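PDB 2PQQ: putative transcriptional regulator, which probably binds cAMP and DNA to regulate transcription, the chain here being its N-terminal, cyclic nucleotide-binding domain. Local coordinates for residues 57-62 with 91-96; 33-38 with 97-102. One frame throughout, in Å; residues are numbered along the deposited sequence. Where two conformers were deposited one is given.

Contact 1: residues 57-62 with 91-96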
ATOM      1  N   VAL A  57      -9.973  23.692  -6.709  1.00 34.16           N
ATOM      2  CA  VAL A  57     -11.024  22.704  -6.859  1.00 33.88           C
ATOM      3  C   VAL A  57     -11.021  21.770  -5.636  1.00 33.93           C
ATOM      4  O   VAL A  57     -10.020  21.111  -5.350  1.00 34.04           O
ATOM      5  CB  VAL A  57     -10.822  21.853  -8.141  1.00 33.29           C
ATOM      6  CG1 VAL A  57     -11.896  20.810  -8.260  1.00 34.31           C
ATOM      7  CG2 VAL A  57     -10.820  22.742  -9.379  1.00 34.74           C
ATOM      8  N   LYS A  58     -12.145  21.714  -4.921  1.00 33.41           N
ATOM      9  CA  LYS A  58     -12.311  20.756  -3.832  1.00 33.44           C
ATOM     10  C   LYS A  58     -12.853  19.437  -4.386  1.00 33.28           C
ATOM     11  O   LYS A  58     -13.868  19.430  -5.073  1.00 32.77           O
ATOM     12  CB  LYS A  58     -13.280  21.303  -2.774  1.00 33.47           C
ATOM     13  CG  LYS A  58     -13.605  20.330  -1.662  1.00 34.43           C
ATOM     14  CD  LYS A  58     -14.906  20.728  -0.993  1.00 39.74           C
ATOM     15  CE  LYS A  58     -15.513  19.556  -0.260  1.00 41.38           C
ATOM     16  NZ  LYS A  58     -15.265  19.560   1.205  1.00 43.46           N
ATOM     17  N   LEU A  59     -12.169  18.338  -4.097  1.00 32.90           N
ATOM     18  CA  LEU A  59     -12.678  17.017  -4.446  1.00 34.23           C
ATOM     19  C   LEU A  59     -13.409  16.421  -3.236  1.00 34.26           C
ATOM     20  O   LEU A  59     -12.917  16.533  -2.112  1.00 33.50           O
ATOM     21  CB  LEU A  59     -11.544  16.100  -4.925  1.00 33.91           C
ATOM     22  CG  LEU A  59     -10.868  16.415  -6.268  1.00 35.54           C
ATOM     23  CD1 LEU A  59      -9.645  15.551  -6.454  1.00 33.57           C
ATOM     24  CD2 LEU A  59     -11.832  16.191  -7.412  1.00 36.20           C
ATOM     25  N   HIS A  60     -14.605  15.860  -3.458  1.00 34.98           N
ATOM     26  CA  HIS A  60     -15.412  15.264  -2.366  1.00 35.97           C
ATOM     27  C   HIS A  60     -16.252  14.045  -2.806  1.00 37.28           C
ATOM     28  O   HIS A  60     -16.576  13.883  -3.988  1.00 36.83           O
ATOM     29  CB  HIS A  60     -16.286  16.313  -1.656  1.00 35.08           C
ATOM     30  CG  HIS A  60     -17.109  17.146  -2.587  1.00 36.10           C
ATOM     31  ND1 HIS A  60     -18.421  16.850  -2.892  1.00 34.94           N
ATOM     32  CD2 HIS A  60     -16.794  18.247  -3.311  1.00 36.59           C
ATOM     33  CE1 HIS A  60     -18.884  17.742  -3.747  1.00 35.27           C
ATOM     34  NE2 HIS A  60     -17.913  18.592  -4.030  1.00 36.62           N
ATOM     35  N   ARG A  61     -16.623  13.219  -1.824  1.00 38.88           N
ATOM     36  CA  ARG A  61     -17.260  11.923  -2.049  1.00 41.04           C
ATOM     37  C   ARG A  61     -18.431  11.757  -1.067  1.00 41.63           C
ATOM     38  O   ARG A  61     -18.366  12.226   0.077  1.00 41.54           O
ATOM     39  CB  ARG A  61     -16.210  10.819  -1.870  1.00 41.18           C
ATOM     40  CG  ARG A  61     -16.661   9.393  -2.178  1.00 42.83           C
ATOM     41  CD  ARG A  61     -15.461   8.434  -2.222  1.00 42.32           C
ATOM     42  NE  ARG A  61     -14.486   8.815  -3.247  1.00 43.91           N
ATOM     43  CZ  ARG A  61     -13.173   8.600  -3.170  1.00 43.31           C
ATOM     44  NH1 ARG A  61     -12.648   8.006  -2.107  1.00 44.75           N
ATOM     45  NH2 ARG A  61     -12.379   9.001  -4.156  1.00 43.91           N
ATOM     46  N   THR A  62     -19.508  11.115  -1.520  1.00 42.38           N
ATOM     47  CA  THR A  62     -20.726  11.031  -0.729  1.00 43.39           C
ATOM     48  C   THR A  62     -20.602   9.966   0.353  1.00 44.12           C
ATOM     49  O   THR A  62     -20.347   8.798   0.058  1.00 43.98           O
ATOM     50  CB  THR A  62     -21.964  10.755  -1.603  1.00 43.74           C
ATOM     51  OG1 THR A  62     -21.987  11.671  -2.704  1.00 43.07           O
ATOM     52  CG2 THR A  62     -23.261  10.904  -0.780  1.00 42.99           C
ATOM     53  N   ARG A  91     -15.908   8.495 -12.423  1.00 35.08           N
ATOM     54  CA  ARG A  91     -15.306   9.352 -11.390  1.00 35.45           C
ATOM     55  C   ARG A  91     -15.627   8.852  -9.977  1.00 35.83           C
ATOM     56  O   ARG A  91     -16.762   8.439  -9.684  1.00 35.99           O
ATOM     57  CB  ARG A  91     -15.748  10.807 -11.535  1.00 35.20           C
ATOM     58  CG  ARG A  91     -15.411  11.429 -12.858  1.00 35.39           C
ATOM     59  CD  ARG A  91     -13.906  11.554 -13.061  1.00 35.13           C
ATOM     60  NE  ARG A  91     -13.611  12.393 -14.227  1.00 34.13           N
ATOM     61  CZ  ARG A  91     -12.408  12.511 -14.785  1.00 34.78           C
ATOM     62  NH1 ARG A  91     -11.373  11.836 -14.307  1.00 34.76           N
ATOM     63  NH2 ARG A  91     -12.251  13.290 -15.843  1.00 35.82           N
ATOM     64  N   THR A  92     -14.618   8.891  -9.121  1.00 35.84           N
ATOM     65  CA  THR A  92     -14.737   8.412  -7.739  1.00 37.19           C
ATOM     66  C   THR A  92     -15.004   9.592  -6.798  1.00 36.28           C
ATOM     67  O   THR A  92     -15.300   9.401  -5.621  1.00 36.34           O
ATOM     68  CB  THR A  92     -13.451   7.677  -7.299  1.00 37.38           C
ATOM     69  OG1 THR A  92     -12.324   8.515  -7.559  1.00 39.22           O
ATOM     70  CG2 THR A  92     -13.265   6.384  -8.067  1.00 39.42           C
ATOM     71  N   ALA A  93     -14.929  10.804  -7.337  1.00 35.42           N
ATOM     72  CA  ALA A  93     -15.226  12.015  -6.578  1.00 34.99           C
ATOM     73  C   ALA A  93     -15.949  13.102  -7.397  1.00 34.68           C
ATOM     74  O   ALA A  93     -15.943  13.075  -8.629  1.00 34.95           O
ATOM     75  CB  ALA A  93     -13.941  12.581  -5.981  1.00 35.04           C
ATOM     76  N   THR A  94     -16.581  14.047  -6.689  1.00 33.94           N
ATOM     77  CA  THR A  94     -17.100  15.269  -7.293  1.00 33.08           C
ATOM     78  C   THR A  94     -16.066  16.384  -7.109  1.00 32.92           C
ATOM     79  O   THR A  94     -15.463  16.503  -6.058  1.00 32.88           O
ATOM     80  CB  THR A  94     -18.457  15.670  -6.661  1.00 33.06           C
ATOM     81  OG1 THR A  94     -19.408  14.638  -6.936  1.00 31.73           O
ATOM     82  CG2 THR A  94     -18.977  16.991  -7.247  1.00 31.98           C
ATOM     83  N   GLY A  95     -15.839  17.165  -8.159  1.00 32.13           N
ATOM     84  CA  GLY A  95     -14.917  18.272  -8.099  1.00 31.20           C
ATOM     85  C   GLY A  95     -15.744  19.525  -8.190  1.00 31.23           C
ATOM     86  O   GLY A  95     -16.501  19.698  -9.135  1.00 30.49           O
ATOM     87  N   THR A  96     -15.616  20.372  -7.176  1.00 30.50           N
ATOM     88  CA  THR A  96     -16.373  21.609  -7.079  1.00 31.38           C
ATOM     89  C   THR A  96     -15.421  22.813  -7.000  1.00 30.26           C
ATOM     90  O   THR A  96     -14.507  22.838  -6.199  1.00 29.61           O
ATOM     91  CB  THR A  96     -17.315  21.555  -5.872  1.00 30.99           C
ATOM     92  OG1 THR A  96     -18.216  20.455  -6.053  1.00 33.83           O
ATOM     93  CG2 THR A  96     -18.119  22.846  -5.715  1.00 31.92           C
TER
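H60 reaches across to two threonines of 91-96. Its NE2 is hydrogen-bonded to T96 OG1 at 2.8 Å, nearly straight at 167°; either atom could be the donor. With chi1 at 51°, CG sits between the backbone N and the carbonyl carbon, and this swings the ring over the neighbouring strand. T94 CB then lies under a ring face in a CH-pi contact, 4.0 Å from the H60 ring centroid. E68 takes ND1 at the far side, so bonds at both nitrogens fix the ring's rotation. T94 OG1 turns to the backbone N of E42 instead.

The backbones form an antiparallel ladder within the beta roll of the cyclic nucleotide-binding domain. K58 with T96 and H60 with T94 are hydrogen-bonded pairs; L59 and G95 make the non-hydrogen-bonded pair between them. L59 CD2 packs 3.8 Å from G95 CA, where a side chain on the glycine would be tight.

Beyond the ladder, R61 bends at chi3 (-60°) and lies alongside T92. Its NE donates to T92 O at 2.6 Å, with the oxygen at the guanidinium edge, and NH2 adds a weak bond to the same atom. An alanine here would remove both donors, is likely to leave T92 O without its side-chain partner and could let the loop at T92 shift. G148 of the second subunit packs on T92 and A93.

Contact 2: residues 33-38 with 97-102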
ATOM      1  N   LEU A  33     -14.164  27.488 -14.849  1.00 36.17           N
ATOM      2  CA  LEU A  33     -15.283  27.277 -13.964  1.00 34.80           C
ATOM      3  C   LEU A  33     -15.500  28.546 -13.160  1.00 34.18           C
ATOM      4  O   LEU A  33     -14.538  29.182 -12.764  1.00 34.44           O
ATOM      5  CB  LEU A  33     -14.958  26.150 -12.989  1.00 34.11           C
ATOM      6  CG  LEU A  33     -14.529  24.796 -13.500  1.00 33.35           C
ATOM      7  CD1 LEU A  33     -14.173  23.908 -12.310  1.00 31.03           C
ATOM      8  CD2 LEU A  33     -15.673  24.229 -14.294  1.00 34.04           C
ATOM      9  N   ALA A  34     -16.759  28.906 -12.939  1.00 33.88           N
ATOM     10  CA  ALA A  34     -17.121  29.887 -11.919  1.00 34.13           C
ATOM     11  C   ALA A  34     -17.207  29.188 -10.562  1.00 33.93           C
ATOM     12  O   ALA A  34     -17.388  27.969 -10.486  1.00 33.77           O
ATOM     13  CB  ALA A  34     -18.454  30.538 -12.244  1.00 34.40           C
ATOM     14  N   ARG A  35     -17.092  29.959  -9.493  1.00 33.85           N
ATOM     15  CA  ARG A  35     -17.229  29.433  -8.135  0.50 34.03           C
ATOM     16  C   ARG A  35     -18.547  28.668  -7.965  1.00 33.76           C
ATOM     17  O   ARG A  35     -19.620  29.140  -8.380  1.00 33.91           O
ATOM     18  CB  ARG A  35     -17.118  30.579  -7.125  0.50 33.75           C
ATOM     19  CG  ARG A  35     -17.333  30.190  -5.671  0.50 34.68           C
ATOM     20  CD  ARG A  35     -17.312  31.423  -4.758  0.50 35.09           C
ATOM     21  NE  ARG A  35     -16.049  31.544  -4.027  0.50 38.14           N
ATOM     22  CZ  ARG A  35     -15.091  32.435  -4.281  0.50 39.18           C
ATOM     23  NH1 ARG A  35     -15.227  33.324  -5.255  0.50 39.77           N
ATOM     24  NH2 ARG A  35     -13.989  32.441  -3.542  0.50 39.28           N
ATOM     25  N   GLY A  36     -18.464  27.484  -7.363  1.00 33.26           N
ATOM     26  CA  GLY A  36     -19.630  26.641  -7.177  1.00 33.73           C
ATOM     27  C   GLY A  36     -19.986  25.798  -8.398  1.00 33.76           C
ATOM     28  O   GLY A  36     -20.902  24.974  -8.337  1.00 33.73           O
ATOM     29  N   ASP A  37     -19.295  26.017  -9.517  1.00 34.20           N
ATOM     30  CA  ASP A  37     -19.413  25.124 -10.679  1.00 34.98           C
ATOM     31  C   ASP A  37     -18.859  23.762 -10.312  1.00 34.95           C
ATOM     32  O   ASP A  37     -17.909  23.680  -9.535  1.00 35.37           O
ATOM     33  CB  ASP A  37     -18.624  25.659 -11.876  1.00 35.02           C
ATOM     34  CG  ASP A  37     -19.416  26.665 -12.714  1.00 36.55           C
ATOM     35  OD1 ASP A  37     -20.556  26.998 -12.352  1.00 32.95           O
ATOM     36  OD2 ASP A  37     -18.882  27.113 -13.755  1.00 39.47           O
ATOM     37  N   THR A  38     -19.447  22.698 -10.857  1.00 34.85           N
ATOM     38  CA  THR A  38     -18.884  21.377 -10.670  1.00 34.97           C
ATOM     39  C   THR A  38     -18.098  20.983 -11.912  1.00 34.25           C
ATOM     40  O   THR A  38     -18.594  21.097 -13.038  1.00 32.84           O
ATOM     41  CB  THR A  38     -19.939  20.286 -10.327  1.00 35.64           C
ATOM     42  OG1 THR A  38     -20.493  19.754 -11.536  1.00 39.50           O
ATOM     43  CG2 THR A  38     -21.053  20.821  -9.446  1.00 34.86           C
ATOM     44  N   ALA A  97     -15.637  23.783  -7.872  1.00 30.48           N
ATOM     45  CA  ALA A  97     -14.821  24.981  -7.921  1.00 31.29           C
ATOM     46  C   ALA A  97     -15.077  25.796  -6.650  1.00 31.66           C
ATOM     47  O   ALA A  97     -16.227  26.111  -6.312  1.00 32.09           O
ATOM     48  CB  ALA A  97     -15.153  25.810  -9.172  1.00 30.96           C
ATOM     49  N   LEU A  98     -14.017  26.111  -5.925  1.00 32.45           N
ATOM     50  CA  LEU A  98     -14.152  26.979  -4.745  1.00 33.62           C
ATOM     51  C   LEU A  98     -13.974  28.438  -5.092  1.00 34.35           C
ATOM     52  O   LEU A  98     -14.324  29.339  -4.294  1.00 34.47           O
ATOM     53  CB  LEU A  98     -13.130  26.603  -3.683  1.00 33.75           C
ATOM     54  CG  LEU A  98     -13.314  25.207  -3.134  1.00 34.37           C
ATOM     55  CD1 LEU A  98     -12.030  24.781  -2.399  1.00 36.71           C
ATOM     56  CD2 LEU A  98     -14.558  25.152  -2.231  1.00 35.06           C
ATOM     57  N   THR A  99     -13.405  28.670  -6.271  1.00 35.15           N
ATOM     58  CA  THR A  99     -13.112  30.012  -6.761  1.00 35.83           C
ATOM     59  C   THR A  99     -13.351  30.006  -8.265  1.00 36.40           C
ATOM     60  O   THR A  99     -13.841  29.018  -8.825  1.00 37.17           O
ATOM     61  CB  THR A  99     -11.623  30.379  -6.530  1.00 35.89           C
ATOM     62  OG1 THR A  99     -10.799  29.414  -7.193  1.00 35.03           O
ATOM     63  CG2 THR A  99     -11.268  30.368  -5.062  1.00 35.16           C
ATOM     64  N   GLU A 100     -13.024  31.114  -8.920  1.00 36.70           N
ATOM     65  CA  GLU A 100     -12.804  31.104 -10.354  1.00 37.04           C
ATOM     66  C   GLU A 100     -11.671  30.115 -10.603  1.00 36.54           C
ATOM     67  O   GLU A 100     -10.620  30.200  -9.972  1.00 36.19           O
ATOM     68  CB  GLU A 100     -12.393  32.488 -10.854  1.00 37.47           C
ATOM     69  CG  GLU A 100     -12.225  32.554 -12.366  1.00 39.95           C
ATOM     70  CD  GLU A 100     -10.911  33.168 -12.787  1.00 44.26           C
ATOM     71  OE1 GLU A 100     -10.763  34.415 -12.718  1.00 46.21           O
ATOM     72  OE2 GLU A 100     -10.023  32.396 -13.209  1.00 45.52           O
ATOM     73  N   VAL A 101     -11.900  29.155 -11.490  1.00 36.08           N
ATOM     74  CA  VAL A 101     -10.880  28.163 -11.809  1.00 35.80           C
ATOM     75  C   VAL A 101     -10.644  28.095 -13.321  1.00 35.73           C
ATOM     76  O   VAL A 101     -11.583  28.179 -14.112  1.00 35.43           O
ATOM     77  CB  VAL A 101     -11.263  26.736 -11.304  1.00 36.26           C
ATOM     78  CG1 VAL A 101     -10.133  25.736 -11.565  1.00 34.77           C
ATOM     79  CG2 VAL A 101     -11.610  26.756  -9.799  1.00 35.30           C
ATOM     80  N   LYS A 102      -9.383  27.940 -13.701  1.00 35.12           N
ATOM     81  CA  LYS A 102      -9.028  27.588 -15.069  1.00 34.95           C
ATOM     82  C   LYS A 102      -8.197  26.319 -15.019  1.00 34.07           C
ATOM     83  O   LYS A 102      -7.401  26.113 -14.078  1.00 33.74           O
ATOM     84  CB  LYS A 102      -8.257  28.718 -15.748  1.00 34.46           C
ATOM     85  CG  LYS A 102      -9.110  29.931 -16.087  1.00 36.37           C
ATOM     86  CD  LYS A 102      -8.283  31.043 -16.741  1.00 36.16           C
ATOM     87  CE  LYS A 102      -8.989  32.395 -16.694  1.00 40.58           C
ATOM     88  NZ  LYS A 102     -10.289  32.406 -17.454  1.00 42.49           N
TER
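R35 was modelled in two conformers, so its placing is doubtful; in one of them the guanidinium lies over T99 and the L98 carbonyl. T99 CA is 4.0 Å from the plane, over its centre. L98 O is also on a face, 2.8 Å from R35 NE, but the angle is too poor for a hydrogen bond. The other flat group, the D37 carboxylate, is met from above its plane: OD2 accepts from A34 N of its own segment.

A97 and L33 bury the most surface. A97 CB fits beside L33 CD1, at 3.8 Å, and also meets A34 O. L33 CB runs alongside V101 CB, both on the same face of the sheet, at 4.1 Å. Two backbone bonds join L33 and V101 as an antiparallel hydrogen-bonded pair. Further on, A97 uses both its backbone polar atoms: O accepts from G36 N at 2.8 Å, and N gives a nearly straight bond (171°) to D37 O.

A34 to D37 form a type II turn, closed by D37 N to A34 O. G36 has a positive phi of 83°, and a CB there would collide with the carbonyl oxygen of R35. The two segments cross between the sheets in opposite directions, as at a corner of the beta roll in cyclic nucleotide-binding domains.

In the fold
Contact 1 is nested inside the chain loop that contact 2 closes. T96 and A97 are consecutive, so strand 94-97 runs directly from one into the other. The centres lie about 13 Å apart. The contacts also touch through side chains: K58 CB is 3.7 Å from L98 CD1, and V57 CG2 is 3.8 Å from V101 CG1. G95 O meets T38 CB at 3.7 Å, where strand 38-40 borders strand 94-97. Contact 1 thus sits within the four-stranded sheet, and contact 2 where two segments of the chain cross between this sheet and the five-stranded one. By comparison with relatives, R91 and T92 probably belong to the phosphate-binding cassette for the cyclic nucleotide, which would put the 91-96 segment of contact 1 at the edge of that pocket.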